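Local coordinates for protein Xcc_ctr_pt (Xanthomonas campestris pv. campestris, PDB 6NJW) that is the C-terminal Toprim-containing region of a Class 2 OLD family nuclease, which binds magnesium and probably cleaves nucleic acid by a two-metal mechanism, at residues E16-D29 with G50-Y64. Sequence-based numbering, arbitrary orientation.
Sequences EIFFSRGVILVEGD and GITVCSVGGTNFTPY
Leu25 carries much of the packing on one face of the paired strands 22-26 and 51-55. Its CG lies anti to the carbonyl carbon (chi1 -63°), which sends the two methyls toward Tyr64: CD1 ends 3.7 Å from Tyr64 CB, while CD2 also touches Cys54 SG and Val56 CG1. Val56 then wedges between the aromatic rings, its CG1 over one face of Tyr64 and its CG2 over one face of Phe61. The Phe61 ring turns its edge to strand 22-26, with Val26 N in the ring plane and CZ 3.7 Å from Glu27 CG. Farther back on this face, Ile17 CD1 reaches Cys54 SG. The other face is largely aliphatic, Ile24 CD1 lying 3.7 Å from Ile51 CG2 and also meeting Val53 CG2, with Leu46 covering all three residues.

Between these layers the parallel strands exchange bonds in the usual ladder, from Thr52 N to Gly22 O through Val56 N to Val26 O. At its start, Gly50 O accepts from both Arg21 N and Gly22 N, and Thr52 OG1 donates to Ser20 OG over 2.5 Å; Ser20 OG in turn donates to Glu16 O, a short hydrogen-bonded chain ending on a backbone carbonyl. Beyond the strands, Gly58 N lies in the carbonyl plane of Glu27 O, 2.9 Å away, and Ser55 OG accepts from Gly57 N in an ST turn.

The extended Glu27 side chain runs past Thr59 CG2, its carboxylate plane turned 57° from the Phe61 ring; OE2 is held by Thr81 OG1 and Asp82 N. Glu27 is a magnesium ligand in another structure of this protein, though its side chain stands about 5 Å from the ion here. Neighbouring strands of a beta-alpha-beta unit, joined through helix 29-41, thus place it at the end of its strand beside Asp82, as in the metal site of the Toprim fold.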
loop_
_atom_site.group_PDB
_atom_site.type_symbol
_atom_site.label_atom_id
_atom_site.label_comp_id
_atom_site.label_asym_id
_atom_site.label_seq_id
_atom_site.Cartn_x
_atom_site.Cartn_y
_atom_site.Cartn_z
ATOM N N GLU A 16 6.881 -15.292 10.210
ATOM C CA GLU A 16 6.623 -15.606 8.812
ATOM C C GLU A 16 7.691 -15.008 7.909
ATOM O O GLU A 16 8.022 -15.592 6.871
ATOM C CB GLU A 16 5.240 -15.102 8.403
ATOM C CG GLU A 16 4.116 -15.541 9.334
ATOM C CD GLU A 16 2.792 -14.861 9.011
ATOM O OE1 GLU A 16 2.792 -13.892 8.217
ATOM O OE2 GLU A 16 1.752 -15.297 9.552
ATOM N N ILE A 17 8.228 -13.842 8.284
ATOM C CA ILE A 17 9.292 -13.217 7.502
ATOM C C ILE A 17 10.446 -14.193 7.310
ATOM O O ILE A 17 10.951 -14.382 6.195
ATOM C CB ILE A 17 9.752 -11.910 8.175
ATOM C CG1 ILE A 17 8.647 -10.850 8.073
ATOM C CG2 ILE A 17 11.032 -11.396 7.532
ATOM C CD1 ILE A 17 9.158 -9.407 8.125
ATOM N N PHE A 18 10.857 -14.861 8.390
ATOM C CA PHE A 18 11.960 -15.812 8.274
ATOM C C PHE A 18 11.626 -17.013 7.390
ATOM O O PHE A 18 12.546 -17.729 6.982
ATOM C CB PHE A 18 12.401 -16.292 9.665
ATOM C CG PHE A 18 13.385 -15.366 10.347
ATOM C CD1 PHE A 18 12.950 -14.195 10.960
ATOM C CD2 PHE A 18 14.742 -15.669 10.374
ATOM C CE1 PHE A 18 13.854 -13.333 11.592
ATOM C CE2 PHE A 18 15.650 -14.825 11.003
ATOM C CZ PHE A 18 15.208 -13.650 11.612
ATOM N N PHE A 19 10.354 -17.245 7.068
ATOM C CA PHE A 19 9.963 -18.348 6.193
ATOM C C PHE A 19 9.585 -17.894 4.783
ATOM O O PHE A 19 9.152 -18.724 3.978
ATOM C CB PHE A 19 8.788 -19.120 6.805
ATOM C CG PHE A 19 9.170 -20.017 7.959
ATOM C CD1 PHE A 19 10.501 -20.338 8.208
ATOM C CD2 PHE A 19 8.191 -20.540 8.797
ATOM C CE1 PHE A 19 10.848 -21.164 9.275
ATOM C CE2 PHE A 19 8.529 -21.366 9.859
ATOM C CZ PHE A 19 9.861 -21.679 10.097
ATOM N N SER A 20 9.758 -16.617 4.448
ATOM C CA SER A 20 9.202 -16.070 3.213
ATOM C C SER A 20 10.226 -15.994 2.085
ATOM O O SER A 20 11.431 -15.889 2.314
ATOM C CB SER A 20 8.631 -14.677 3.465
ATOM O OG SER A 20 7.754 -14.727 4.573
ATOM N N ARG A 21 9.727 -16.046 0.847
ATOM C CA ARG A 21 10.574 -15.765 -0.305
ATOM C C ARG A 21 10.632 -14.279 -0.630
ATOM O O ARG A 21 11.605 -13.830 -1.251
ATOM C CB ARG A 21 10.083 -16.543 -1.534
ATOM C CG ARG A 21 10.115 -18.072 -1.381
ATOM C CD ARG A 21 9.655 -18.762 -2.676
ATOM N NE ARG A 21 9.540 -20.218 -2.543
ATOM C CZ ARG A 21 10.520 -21.065 -2.840
ATOM N NH1 ARG A 21 11.682 -20.600 -3.286
ATOM N NH2 ARG A 21 10.344 -22.376 -2.696
ATOM N N GLY A 22 9.632 -13.508 -0.197
ATOM C CA GLY A 22 9.595 -12.081 -0.460
ATOM C C GLY A 22 8.684 -11.404 0.537
ATOM O O GLY A 22 7.850 -12.054 1.181
ATOM N N VAL A 23 8.859 -10.082 0.680
ATOM C CA VAL A 23 8.093 -9.315 1.661
ATOM C C VAL A 23 7.601 -8.020 1.028
ATOM O O VAL A 23 8.377 -7.304 0.400
ATOM C CB VAL A 23 8.907 -8.978 2.923
ATOM C CG1 VAL A 23 8.003 -8.227 3.909
ATOM C CG2 VAL A 23 9.419 -10.245 3.577
ATOM N N ILE A 24 6.320 -7.720 1.209
ATOM C CA ILE A 24 5.728 -6.442 0.835
ATOM C C ILE A 24 5.530 -5.623 2.105
ATOM O O ILE A 24 4.715 -5.988 2.958
ATOM C CB ILE A 24 4.384 -6.638 0.117
ATOM C CG1 ILE A 24 4.583 -7.366 -1.222
ATOM C CG2 ILE A 24 3.687 -5.287 -0.057
ATOM C CD1 ILE A 24 3.264 -8.026 -1.730
ATOM N N LEU A 25 6.231 -4.496 2.212
ATOM C CA LEU A 25 6.170 -3.644 3.398
ATOM C C LEU A 25 5.174 -2.521 3.157
ATOM O O LEU A 25 5.290 -1.799 2.156
ATOM C CB LEU A 25 7.552 -3.055 3.714
ATOM C CG LEU A 25 8.634 -4.071 4.062
ATOM C CD1 LEU A 25 9.994 -3.344 4.129
ATOM C CD2 LEU A 25 8.274 -4.733 5.389
ATOM N N VAL A 26 4.208 -2.378 4.071
ATOM C CA VAL A 26 3.136 -1.399 3.968
ATOM C C VAL A 26 3.020 -0.655 5.299
ATOM O O VAL A 26 3.536 -1.094 6.324
ATOM C CB VAL A 26 1.794 -2.067 3.590
ATOM C CG1 VAL A 26 1.964 -2.870 2.261
ATOM C CG2 VAL A 26 1.315 -2.963 4.697
ATOM N N GLU A 27 2.325 0.486 5.275
ATOM C CA GLU A 27 2.282 1.341 6.460
ATOM C C GLU A 27 1.306 0.838 7.519
ATOM O O GLU A 27 1.586 0.937 8.716
ATOM C CB GLU A 27 1.912 2.770 6.068
ATOM C CG GLU A 27 2.995 3.509 5.288
ATOM C CD GLU A 27 2.569 4.944 4.981
ATOM O OE1 GLU A 27 1.574 5.400 5.583
ATOM O OE2 GLU A 27 3.219 5.609 4.148
ATOM N N GLY A 28 0.148 0.327 7.116
ATOM C CA GLY A 28 -0.859 0.004 8.106
ATOM C C GLY A 28 -1.828 -1.088 7.711
ATOM O O GLY A 28 -1.604 -1.835 6.744
ATOM N N ASP A 29 -2.937 -1.164 8.450
ATOM C CA ASP A 29 -3.841 -2.300 8.325
ATOM C C ASP A 29 -4.664 -2.242 7.055
ATOM O O ASP A 29 -5.060 -3.293 6.546
ATOM C CB ASP A 29 -4.776 -2.381 9.532
ATOM C CG ASP A 29 -4.144 -3.094 10.698
ATOM O OD1 ASP A 29 -3.066 -3.686 10.499
ATOM O OD2 ASP A 29 -4.722 -3.063 11.811
ATOM N N GLY A 50 5.064 -17.497 -1.846
ATOM C CA GLY A 50 5.871 -17.291 -0.652
ATOM C C GLY A 50 6.109 -15.839 -0.285
ATOM O O GLY A 50 7.131 -15.528 0.334
ATOM N N ILE A 51 5.213 -14.931 -0.673
ATOM C CA ILE A 51 5.360 -13.506 -0.365
ATOM C C ILE A 51 4.439 -13.163 0.792
ATOM O O ILE A 51 3.241 -13.469 0.750
ATOM C CB ILE A 51 5.057 -12.629 -1.592
ATOM C CG1 ILE A 51 6.082 -12.913 -2.683
ATOM C CG2 ILE A 51 5.109 -11.145 -1.230
ATOM C CD1 ILE A 51 5.662 -12.481 -4.060
ATOM N N THR A 52 5.000 -12.546 1.837
ATOM C CA THR A 52 4.263 -12.103 3.014
ATOM C C THR A 52 4.082 -10.592 2.974
ATOM O O THR A 52 4.987 -9.866 2.552
ATOM C CB THR A 52 5.002 -12.479 4.306
ATOM O OG1 THR A 52 5.413 -13.846 4.254
ATOM C CG2 THR A 52 4.096 -12.302 5.509
ATOM N N VAL A 53 2.907 -10.121 3.403
ATOM C CA VAL A 53 2.620 -8.695 3.542
ATOM C C VAL A 53 2.817 -8.320 5.003
ATOM O O VAL A 53 2.217 -8.928 5.898
ATOM C CB VAL A 53 1.196 -8.357 3.074
ATOM C CG1 VAL A 53 0.956 -6.868 3.146
ATOM C CG2 VAL A 53 1.001 -8.831 1.638
ATOM N N CYS A 54 3.644 -7.316 5.247
ATOM C CA CYS A 54 4.033 -6.947 6.598
ATOM C C CYS A 54 3.764 -5.460 6.799
ATOM O O CYS A 54 4.288 -4.622 6.060
ATOM C CB CYS A 54 5.504 -7.297 6.837
ATOM S SG CYS A 54 6.203 -6.537 8.317
ATOM N N SER A 55 2.915 -5.142 7.768
ATOM C CA SER A 55 2.657 -3.759 8.136
ATOM C C SER A 55 3.719 -3.293 9.122
ATOM O O SER A 55 3.937 -3.938 10.146
ATOM C CB SER A 55 1.269 -3.633 8.766
ATOM O OG SER A 55 1.136 -2.390 9.421
ATOM N N VAL A 56 4.396 -2.183 8.812
ATOM C CA VAL A 56 5.371 -1.644 9.759
ATOM C C VAL A 56 4.719 -0.765 10.818
ATOM O O VAL A 56 5.421 -0.224 11.675
ATOM C CB VAL A 56 6.496 -0.882 9.022
ATOM C CG1 VAL A 56 7.118 -1.767 7.935
ATOM C CG2 VAL A 56 6.004 0.411 8.415
ATOM N N GLY A 57 3.402 -0.609 10.786
ATOM C CA GLY A 57 2.671 0.142 11.793
ATOM C C GLY A 57 3.084 1.598 11.892
ATOM O O GLY A 57 3.311 2.114 12.987
ATOM N N GLY A 58 3.170 2.273 10.771
ATOM C CA GLY A 58 3.641 3.640 10.754
ATOM C C GLY A 58 4.406 3.901 9.470
ATOM O O GLY A 58 4.129 3.288 8.440
ATOM N N THR A 59 5.378 4.808 9.552
ATOM C CA THR A 59 6.125 5.217 8.371
ATOM C C THR A 59 7.617 4.962 8.511
ATOM O O THR A 59 8.392 5.419 7.666
ATOM C CB THR A 59 5.873 6.696 8.047
ATOM O OG1 THR A 59 6.272 7.506 9.157
ATOM C CG2 THR A 59 4.388 6.948 7.758
ATOM N N ASN A 60 8.044 4.241 9.539
ATOM C CA ASN A 60 9.458 3.962 9.717
ATOM C C ASN A 60 9.747 2.600 9.102
ATOM O O ASN A 60 9.588 1.570 9.757
ATOM C CB ASN A 60 9.860 4.000 11.185
ATOM C CG ASN A 60 11.349 3.839 11.359
ATOM O OD1 ASN A 60 12.108 3.934 10.390
ATOM N ND2 ASN A 60 11.783 3.588 12.589
ATOM N N PHE A 61 10.198 2.604 7.848
ATOM C CA PHE A 61 10.551 1.380 7.148
ATOM C C PHE A 61 11.985 0.940 7.407
ATOM O O PHE A 61 12.340 -0.196 7.081
ATOM C CB PHE A 61 10.324 1.568 5.634
ATOM C CG PHE A 61 8.864 1.630 5.255
ATOM C CD1 PHE A 61 8.149 0.470 5.027
ATOM C CD2 PHE A 61 8.209 2.845 5.162
ATOM C CE1 PHE A 61 6.805 0.516 4.689
ATOM C CE2 PHE A 61 6.862 2.914 4.829
ATOM C CZ PHE A 61 6.148 1.742 4.592
ATOM N N THR A 62 12.808 1.790 8.015
ATOM C CA THR A 62 14.238 1.495 8.092
ATOM C C THR A 62 14.572 0.190 8.817
ATOM O O THR A 62 15.416 -0.568 8.306
ATOM C CB THR A 62 14.953 2.693 8.733
ATOM O OG1 THR A 62 14.571 3.872 8.023
ATOM C CG2 THR A 62 16.446 2.530 8.620
ATOM N N PRO A 63 13.994 -0.131 9.982
ATOM C CA PRO A 63 14.358 -1.405 10.633
ATOM C C PRO A 63 14.039 -2.615 9.786
ATOM O O PRO A 63 14.774 -3.607 9.836
ATOM C CB PRO A 63 13.518 -1.399 11.919
ATOM C CG PRO A 63 13.237 0.051 12.163
ATOM C CD PRO A 63 13.060 0.649 10.810
ATOM N N TYR A 64 12.963 -2.560 8.996
ATOM C CA TYR A 64 12.624 -3.688 8.131
ATOM C C TYR A 64 13.553 -3.795 6.933
ATOM O O TYR A 64 13.885 -4.907 6.497
ATOM C CB TYR A 64 11.175 -3.564 7.671
ATOM C CG TYR A 64 10.242 -3.774 8.822
ATOM C CD1 TYR A 64 9.923 -2.725 9.684
ATOM C CD2 TYR A 64 9.725 -5.028 9.090
ATOM C CE1 TYR A 64 9.075 -2.912 10.765
ATOM C CE2 TYR A 64 8.877 -5.232 10.173
ATOM C CZ TYR A 64 8.560 -4.171 11.002
ATOM O OH TYR A 64 7.715 -4.372 12.069
#